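PDB 3FAC: CENP-V/GFA domain-containing protein from Rhodobacter sphaeroides 2.4.1, which belongs to the zinc-associated Gfa family and may act as a carbon-sulfur lyase, although its own reaction has not been established. Local coordinates for residues 52-56 with 68-72; 13-17 with 39-43; 62-67 with 78-82. All blocks are in the same frame, centred on the assembly; numbering follows the deposited sequence.

Contact 1. Residues 52-56 with 68-72; sequences AENLT and WFCRT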
loop_
_atom_site.group_PDB
_atom_site.type_symbol
_atom_site.label_atom_id
_atom_site.label_comp_id
_atom_site.label_asym_id
_atom_site.label_seq_id
_atom_site.Cartn_x
_atom_site.Cartn_y
_atom_site.Cartn_z
ATOM N N ALA A 52 -11.729 2.819 8.402
ATOM C CA ALA A 52 -10.672 2.596 9.383
ATOM C C ALA A 52 -10.998 1.404 10.284
ATOM O O ALA A 52 -10.104 0.683 10.717
ATOM C CB ALA A 52 -10.470 3.849 10.226
ATOM N N GLU A 53 -12.283 1.193 10.552
ATOM C CA GLU A 53 -12.715 0.093 11.406
ATOM C C GLU A 53 -12.747 -1.251 10.682
ATOM O O GLU A 53 -12.861 -2.298 11.317
ATOM C CB GLU A 53 -14.111 0.373 11.965
ATOM C CG GLU A 53 -15.228 0.198 10.943
ATOM C CD GLU A 53 -15.521 1.460 10.151
ATOM O OE1 GLU A 53 -14.587 2.259 9.913
ATOM O OE2 GLU A 53 -16.693 1.641 9.755
ATOM N N ASN A 54 -12.649 -1.219 9.357
ATOM C CA ASN A 54 -12.697 -2.439 8.557
ATOM C C ASN A 54 -11.318 -2.908 8.104
ATOM O O ASN A 54 -11.200 -3.863 7.339
ATOM C CB ASN A 54 -13.606 -2.219 7.346
ATOM C CG ASN A 54 -14.095 -3.516 6.738
ATOM O OD1 ASN A 54 -13.504 -4.039 5.793
ATOM N ND2 ASN A 54 -15.181 -4.048 7.286
ATOM N N LEU A 55 -10.275 -2.235 8.581
ATOM C CA LEU A 55 -8.912 -2.603 8.223
ATOM C C LEU A 55 -8.257 -3.494 9.266
ATOM O O LEU A 55 -8.501 -3.353 10.460
ATOM C CB LEU A 55 -8.053 -1.354 8.025
ATOM C CG LEU A 55 -8.128 -0.663 6.661
ATOM C CD1 LEU A 55 -7.255 0.589 6.690
ATOM C CD2 LEU A 55 -7.660 -1.622 5.560
ATOM N N THR A 56 -7.423 -4.421 8.804
ATOM C CA THR A 56 -6.719 -5.322 9.703
ATOM C C THR A 56 -5.236 -4.986 9.739
ATOM O O THR A 56 -4.619 -4.696 8.712
ATOM C CB THR A 56 -6.885 -6.787 9.282
ATOM O OG1 THR A 56 -8.271 -7.149 9.358
ATOM C CG2 THR A 56 -6.077 -7.694 10.207
ATOM N N TRP A 68 -1.532 -3.077 6.588
ATOM C CA TRP A 68 -2.984 -3.042 6.733
ATOM C C TRP A 68 -3.658 -3.652 5.515
ATOM O O TRP A 68 -3.150 -3.550 4.398
ATOM C CB TRP A 68 -3.493 -1.610 6.897
ATOM C CG TRP A 68 -2.712 -0.784 7.856
ATOM C CD1 TRP A 68 -1.560 -0.100 7.597
ATOM C CD2 TRP A 68 -3.007 -0.565 9.238
ATOM N NE1 TRP A 68 -1.119 0.532 8.732
ATOM C CE2 TRP A 68 -1.989 0.261 9.756
ATOM C CE3 TRP A 68 -4.034 -0.990 10.091
ATOM C CZ2 TRP A 68 -1.965 0.675 11.095
ATOM C CZ3 TRP A 68 -4.012 -0.577 11.428
ATOM C CH2 TRP A 68 -2.983 0.246 11.913
ATOM N N PHE A 69 -4.801 -4.293 5.738
ATOM C CA PHE A 69 -5.564 -4.894 4.652
ATOM C C PHE A 69 -7.035 -4.947 5.041
ATOM O O PHE A 69 -7.373 -5.117 6.212
ATOM C CB PHE A 69 -5.025 -6.294 4.318
ATOM C CG PHE A 69 -5.344 -7.345 5.346
ATOM C CD1 PHE A 69 -6.600 -7.946 5.386
ATOM C CD2 PHE A 69 -4.378 -7.756 6.259
ATOM C CE1 PHE A 69 -6.891 -8.941 6.314
ATOM C CE2 PHE A 69 -4.659 -8.752 7.194
ATOM C CZ PHE A 69 -5.919 -9.345 7.220
ATOM N N CYS A 70 -7.904 -4.770 4.053
ATOM C CA CYS A 70 -9.345 -4.788 4.270
ATOM C C CYS A 70 -9.821 -6.167 4.733
ATOM O O CYS A 70 -9.568 -7.165 4.070
ATOM C CB CYS A 70 -10.051 -4.393 2.974
ATOM S SG CYS A 70 -11.843 -4.375 3.089
ATOM N N ARG A 71 -10.518 -6.219 5.865
ATOM C CA ARG A 71 -10.999 -7.493 6.411
ATOM C C ARG A 71 -12.065 -8.170 5.552
ATOM O O ARG A 71 -12.295 -9.373 5.676
ATOM C CB ARG A 71 -11.553 -7.289 7.829
ATOM C CG ARG A 71 -12.831 -6.465 7.877
ATOM C CD ARG A 71 -13.144 -5.948 9.279
ATOM N NE ARG A 71 -13.465 -7.018 10.219
ATOM C CZ ARG A 71 -14.573 -7.755 10.179
ATOM N NH1 ARG A 71 -15.489 -7.544 9.240
ATOM N NH2 ARG A 71 -14.767 -8.709 11.083
ATOM N N THR A 72 -12.708 -7.405 4.676
ATOM C CA THR A 72 -13.764 -7.949 3.832
ATOM C C THR A 72 -13.267 -8.525 2.511
ATOM O O THR A 72 -13.497 -9.702 2.223
ATOM C CB THR A 72 -14.841 -6.880 3.536
ATOM O OG1 THR A 72 -15.330 -6.348 4.770
ATOM C CG2 THR A 72 -16.010 -7.487 2.780
#
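Thr-56 N donates to Phe-69 O at 2.7 Å, the shortest polar bond between the two segments, and Phe-69 N returns one to Thr-56 O at 3.0 Å. This reciprocal pair sets an antiparallel register in which Leu-55 faces Cys-70 as a non-hydrogen-bonded pair. On the face carrying Thr-56 and Phe-69, the threonine CB stands over the ring, 3.6 Å from its centroid and 19° off the normal, a CH-pi contact. On the other face Leu-55 CD2 presses on the Phe-69 to Cys-70 peptide, 3.4 Å from Phe-69 C. Asn-54, just ahead of Leu-55, widens the contact. Its backbone O accepts Arg-71 N at 2.9 Å. Its CG, anti to the backbone N (chi1 -160°), swings the amide across the Arg-71 methylenes and brings OD1 to Thr-72 OG1 at 3.1 Å, where the hydroxyl donates in the carbonyl plane to a lone pair. With an alanine here, Thr-72 OG1 would probably lose this acceptor and the Arg-71 chain its flat support. The whole is a beta hairpin whose second strand delivers Cys-70 beside Cys-5 and Cys-7, seen disulfide-linked; the cluster is where a family zinc site would probably form.

Contact 2. Residues 13-17 with 39-43; sequences EVELL and ATARL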
loop_
_atom_site.group_PDB
_atom_site.type_symbol
_atom_site.label_atom_id
_atom_site.label_comp_id
_atom_site.label_asym_id
_atom_site.label_seq_id
_atom_site.Cartn_x
_atom_site.Cartn_y
_atom_site.Cartn_z
ATOM N N GLU A 13 -6.702 8.767 1.097
ATOM C CA GLU A 13 -6.430 10.006 0.377
ATOM C C GLU A 13 -4.921 10.160 0.508
ATOM O O GLU A 13 -4.429 10.566 1.560
ATOM C CB GLU A 13 -7.150 11.169 1.063
ATOM C CG GLU A 13 -7.632 12.270 0.133
ATOM C CD GLU A 13 -6.518 13.162 -0.369
ATOM O OE1 GLU A 13 -5.562 12.643 -0.985
ATOM O OE2 GLU A 13 -6.606 14.391 -0.149
ATOM N N VAL A 14 -4.181 9.827 -0.546
ATOM C CA VAL A 14 -2.724 9.901 -0.472
ATOM C C VAL A 14 -2.010 10.656 -1.590
ATOM O O VAL A 14 -2.444 10.659 -2.741
ATOM C CB VAL A 14 -2.118 8.475 -0.381
ATOM C CG1 VAL A 14 -2.476 7.675 -1.616
ATOM C CG2 VAL A 14 -0.615 8.552 -0.214
ATOM N N GLU A 15 -0.906 11.301 -1.224
ATOM C CA GLU A 15 -0.078 12.047 -2.162
ATOM C C GLU A 15 1.235 11.286 -2.274
ATOM O O GLU A 15 1.945 11.123 -1.279
ATOM C CB GLU A 15 0.198 13.458 -1.639
ATOM C CG GLU A 15 -1.037 14.326 -1.455
ATOM C CD GLU A 15 -1.787 14.564 -2.752
ATOM O OE1 GLU A 15 -1.138 14.957 -3.746
ATOM O OE2 GLU A 15 -3.024 14.366 -2.776
ATOM N N LEU A 16 1.555 10.815 -3.474
ATOM C CA LEU A 16 2.784 10.060 -3.688
ATOM C C LEU A 16 4.017 10.941 -3.627
ATOM O O LEU A 16 4.043 12.028 -4.197
ATOM C CB LEU A 16 2.744 9.349 -5.041
ATOM C CG LEU A 16 1.567 8.403 -5.276
ATOM C CD1 LEU A 16 1.685 7.805 -6.669
ATOM C CD2 LEU A 16 1.551 7.313 -4.212
ATOM N N LEU A 17 5.044 10.458 -2.939
ATOM C CA LEU A 17 6.289 11.196 -2.806
ATOM C C LEU A 17 6.908 11.509 -4.161
ATOM O O LEU A 17 7.111 12.672 -4.502
ATOM C CB LEU A 17 7.292 10.399 -1.973
ATOM C CG LEU A 17 8.698 11.002 -1.886
ATOM C CD1 LEU A 17 8.637 12.372 -1.223
ATOM C CD2 LEU A 17 9.605 10.067 -1.104
ATOM N N ALA A 39 4.410 2.151 -3.930
ATOM C CA ALA A 39 4.974 3.470 -4.204
ATOM C C ALA A 39 5.001 4.189 -2.858
ATOM O O ALA A 39 4.087 4.027 -2.053
ATOM C CB ALA A 39 4.102 4.223 -5.190
ATOM N N THR A 40 6.040 4.981 -2.613
ATOM C CA THR A 40 6.188 5.683 -1.338
ATOM C C THR A 40 5.254 6.878 -1.118
ATOM O O THR A 40 4.656 7.397 -2.057
ATOM C CB THR A 40 7.650 6.157 -1.152
ATOM O OG1 THR A 40 8.530 5.030 -1.237
ATOM C CG2 THR A 40 7.837 6.818 0.204
ATOM N N ALA A 41 5.139 7.297 0.142
ATOM C CA ALA A 41 4.314 8.436 0.533
ATOM C C ALA A 41 4.642 8.870 1.966
ATOM O O ALA A 41 4.653 8.049 2.880
ATOM C CB ALA A 41 2.840 8.077 0.421
ATOM N N ARG A 42 4.913 10.159 2.157
ATOM C CA ARG A 42 5.231 10.683 3.485
ATOM C C ARG A 42 4.071 10.415 4.440
ATOM O O ARG A 42 2.914 10.372 4.019
ATOM C CB ARG A 42 5.481 12.192 3.421
ATOM C CG ARG A 42 6.584 12.629 2.469
ATOM C CD ARG A 42 6.635 14.149 2.376
ATOM N NE ARG A 42 7.626 14.623 1.412
ATOM C CZ ARG A 42 8.943 14.518 1.572
ATOM N NH1 ARG A 42 9.440 13.955 2.666
ATOM N NH2 ARG A 42 9.765 14.980 0.635
ATOM N N LEU A 43 4.382 10.242 5.723
ATOM C CA LEU A 43 3.358 9.991 6.736
ATOM C C LEU A 43 2.263 11.045 6.697
ATOM O O LEU A 43 1.078 10.730 6.819
ATOM C CB LEU A 43 3.970 9.988 8.139
ATOM C CG LEU A 43 4.804 8.795 8.604
ATOM C CD1 LEU A 43 5.249 9.033 10.042
ATOM C CD2 LEU A 43 3.983 7.515 8.508
HETATM O O HOH W 1 4.037 11.853 -0.161
#
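Ala-39 starts the contact, its CB 4.1 Å from Leu-16 CD2. At Thr-40 the backbone takes over: its O accepts Leu-17 N at 3.2 Å with an N-H...O angle of 165°, although the donor stands 47° out of the carbonyl plane. Leu-17 CG lies anti to its backbone N (chi1 174°), which carries the isobutyl end toward Thr-40 and Arg-42; CD2 comes 3.9 Å from Thr-40 CG2. Ala-41 turns its CB into the angle between the segments, 3.5 Å from Val-14 CG2 and 3.6 Å from Glu-15 O. At Arg-42 the main chain is linked through a water, which accepts from Arg-42 N at 3.0 Å and donates to Glu-15 O, the latter bond doubtfully short. Leu-17 CD1 lies over one face of the Arg-42 guanidinium, 3.2 Å above the plane and nearer its edge than its centre. The chain around and after strand 11-14 of the three-stranded sheet meets outer strand 38-42 of the five-stranded sheet, where Ala-39 and Ala-41 bond through the backbone to Val-90 and Tyr-88. One direct bond and one water bridge leave this junction resting chiefly on aliphatic packing, Leu-17 foremost, with the Arg-42 end at the surface.

Contact 3. Residues 62-67 with 78-82; sequences TRTAKH and HHQRR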
loop_
_atom_site.group_PDB
_atom_site.type_symbol
_atom_site.label_atom_id
_atom_site.label_comp_id
_atom_site.label_asym_id
_atom_site.label_seq_id
_atom_site.Cartn_x
_atom_site.Cartn_y
_atom_site.Cartn_z
ATOM N N THR A 62 10.369 -7.937 13.335
ATOM C CA THR A 62 10.726 -6.827 14.209
ATOM C C THR A 62 9.471 -6.083 14.650
ATOM O O THR A 62 9.526 -5.241 15.543
ATOM C CB THR A 62 11.647 -5.824 13.493
ATOM O OG1 THR A 62 10.964 -5.280 12.357
ATOM C CG2 THR A 62 12.926 -6.507 13.028
ATOM N N ARG A 63 8.342 -6.406 14.025
ATOM C CA ARG A 63 7.072 -5.758 14.341
ATOM C C ARG A 63 7.210 -4.254 14.145
ATOM O O ARG A 63 6.485 -3.462 14.751
ATOM C CB ARG A 63 6.649 -6.062 15.783
ATOM C CG ARG A 63 6.340 -7.526 16.040
ATOM C CD ARG A 63 5.977 -7.774 17.495
ATOM N NE ARG A 63 4.633 -7.316 17.848
ATOM C CZ ARG A 63 3.506 -7.926 17.488
ATOM N NH1 ARG A 63 3.549 -9.030 16.752
ATOM N NH2 ARG A 63 2.334 -7.442 17.883
ATOM N N THR A 64 8.157 -3.874 13.292
ATOM C CA THR A 64 8.413 -2.474 12.984
ATOM C C THR A 64 7.426 -2.034 11.911
ATOM O O THR A 64 6.662 -1.083 12.098
ATOM C CB THR A 64 9.846 -2.273 12.438
ATOM O OG1 THR A 64 10.797 -2.791 13.377
ATOM C CG2 THR A 64 10.122 -0.793 12.199
ATOM N N ALA A 65 7.451 -2.740 10.786
ATOM C CA ALA A 65 6.568 -2.442 9.672
ATOM C C ALA A 65 5.119 -2.711 10.056
ATOM O O ALA A 65 4.817 -3.671 10.768
ATOM C CB ALA A 65 6.958 -3.284 8.462
ATOM N N LYS A 66 4.225 -1.849 9.587
ATOM C CA LYS A 66 2.805 -1.998 9.866
ATOM C C LYS A 66 2.090 -2.245 8.544
ATOM O O LYS A 66 2.136 -1.411 7.641
ATOM C CB LYS A 66 2.249 -0.736 10.527
ATOM C CG LYS A 66 3.215 -0.061 11.486
ATOM C CD LYS A 66 2.497 0.488 12.706
ATOM C CE LYS A 66 2.228 -0.618 13.712
ATOM N NZ LYS A 66 3.508 -1.190 14.216
ATOM N N HIS A 67 1.432 -3.393 8.435
ATOM C CA HIS A 67 0.728 -3.752 7.215
ATOM C C HIS A 67 -0.781 -3.755 7.450
ATOM O O HIS A 67 -1.258 -4.360 8.404
ATOM C CB HIS A 67 1.190 -5.138 6.757
ATOM C CG HIS A 67 2.679 -5.307 6.757
ATOM N ND1 HIS A 67 3.515 -4.539 5.978
ATOM C CD2 HIS A 67 3.479 -6.159 7.440
ATOM C CE1 HIS A 67 4.768 -4.911 6.179
ATOM N NE2 HIS A 67 4.773 -5.894 7.062
ATOM N N HIS A 78 -2.263 -0.210 2.275
ATOM C CA HIS A 78 -0.979 0.445 2.511
ATOM C C HIS A 78 -0.281 -0.141 3.734
ATOM O O HIS A 78 -0.857 -0.952 4.458
ATOM C CB HIS A 78 -1.198 1.941 2.742
ATOM C CG HIS A 78 -1.971 2.246 3.989
ATOM N ND1 HIS A 78 -3.280 1.853 4.169
ATOM C CD2 HIS A 78 -1.609 2.877 5.131
ATOM C CE1 HIS A 78 -3.690 2.229 5.366
ATOM N NE2 HIS A 78 -2.695 2.852 5.972
ATOM N N HIS A 79 0.959 0.284 3.961
ATOM C CA HIS A 79 1.731 -0.180 5.107
ATOM C C HIS A 79 2.822 0.816 5.476
ATOM O O HIS A 79 3.267 1.602 4.643
ATOM C CB HIS A 79 2.380 -1.536 4.817
ATOM C CG HIS A 79 3.488 -1.474 3.813
ATOM N ND1 HIS A 79 3.261 -1.366 2.459
ATOM C CD2 HIS A 79 4.834 -1.500 3.970
ATOM C CE1 HIS A 79 4.420 -1.331 1.823
ATOM N NE2 HIS A 79 5.389 -1.410 2.717
ATOM N N GLN A 80 3.246 0.778 6.733
ATOM C CA GLN A 80 4.297 1.664 7.204
ATOM C C GLN A 80 5.623 0.921 7.107
ATOM O O GLN A 80 5.943 0.095 7.962
ATOM C CB GLN A 80 4.037 2.081 8.654
ATOM C CG GLN A 80 5.097 3.008 9.228
ATOM C CD GLN A 80 4.818 3.392 10.669
ATOM O OE1 GLN A 80 3.791 4.003 10.972
ATOM N NE2 GLN A 80 5.732 3.034 11.565
ATOM N N ARG A 81 6.378 1.217 6.052
ATOM C CA ARG A 81 7.672 0.589 5.809
ATOM C C ARG A 81 8.476 0.347 7.081
ATOM O O ARG A 81 8.333 1.065 8.078
ATOM C CB ARG A 81 8.507 1.446 4.857
ATOM C CG ARG A 81 7.939 1.577 3.459
ATOM C CD ARG A 81 8.929 2.281 2.540
ATOM N NE ARG A 81 8.434 2.387 1.171
ATOM C CZ ARG A 81 8.126 1.346 0.400
ATOM N NH1 ARG A 81 8.257 0.108 0.861
ATOM N NH2 ARG A 81 7.688 1.546 -0.837
ATOM N N ARG A 82 9.327 -0.673 7.044
ATOM C CA ARG A 82 10.157 -1.019 8.191
ATOM C C ARG A 82 11.551 -0.413 8.066
ATOM O O ARG A 82 12.300 -0.348 9.040
ATOM C CB ARG A 82 10.256 -2.538 8.341
ATOM C CG ARG A 82 11.401 -3.002 9.229
ATOM C CD ARG A 82 11.410 -4.497 9.499
ATOM N NE ARG A 82 12.682 -4.943 10.060
ATOM C CZ ARG A 82 13.765 -5.203 9.340
ATOM N NH1 ARG A 82 13.736 -5.063 8.022
ATOM N NH2 ARG A 82 14.879 -5.604 9.936
#
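Lys-66 and Gln-80 form the antiparallel hydrogen-bonded pair on which the packed half of this beta hairpin contact, between strands 66-70 and 76-80, is built. Lys-66 N donates to Gln-80 O at 3.1 Å; the return bond to Lys-66 O is less certain, because that oxygen is crowded in the model. The same Gln-80 O also receives a CA-H contact from Ala-65. On the face of Lys-66 and Gln-80 the two side chains run side by side, Lys-66 CG resting 3.6 Å from Gln-80 CB, before the lysine bends away. On the other face His-67 and His-79, both buried, also point the same way. Their rings are oblique, with planes 44° apart and centroids 5.4 Å from each other, and His-79 CG meets His-67 at its ring edge. The polar end of His-79 is held by Tyr-76, whose OH is hydrogen-bonded to ND1.

Away from the turn joining the two strands, at Thr-62 to Ala-65 and Arg-82, burial fades. Ala-65 CB still packs at 3.4 Å on Arg-82 CB, but Thr-62 and Arg-82 are exposed. Arg-82 CG, anti to the backbone N (chi1 163°), lies 3.6 Å from Thr-64 CB, and the extended chain beyond carries NE across to Thr-62 OG1 at 2.9 Å in the guanidinium plane. The 123° angle at the hydrogen makes this bond weak. Thr-62 OG1 is also 2.7 Å from Thr-64 OG1 in a hydrogen bond whose donor is not determined. Here a bent bond and aliphatic contact replace strand pairing.

In the five-stranded sheet, strand 66-70 lies between 55-58 and 76-80; His-67 bonds through the backbone to Tyr-58, His-79 to Gly-89 of strand 87-91, and the rings of Phe-30 and Phe-60 meet that of His-67.

How the contacts relate
Along the chain contact 2 closes before the other two begin, whereas the segments of contacts 1 and 3 alternate, because both use strand 66-70. Their centres are about 15 Å apart, yet they touch: Trp-68 N lies 3.1 Å from His-78 O, probably hydrogen-bonded, and the two rings stack. They span three adjacent strands, 55-58, 66-70 and 76-80, of the five-stranded sheet. Contact 2, about 19 Å from contact 1 and 15 Å from contact 3 between centres, joins the opposite outer strand, 38-42, to the chain around and after strand 11-14, and touches contact 3 through Arg-81. Contacts 1 and 3 thus hold strands within one sheet, while contact 2 brings the three-stranded sheet against it.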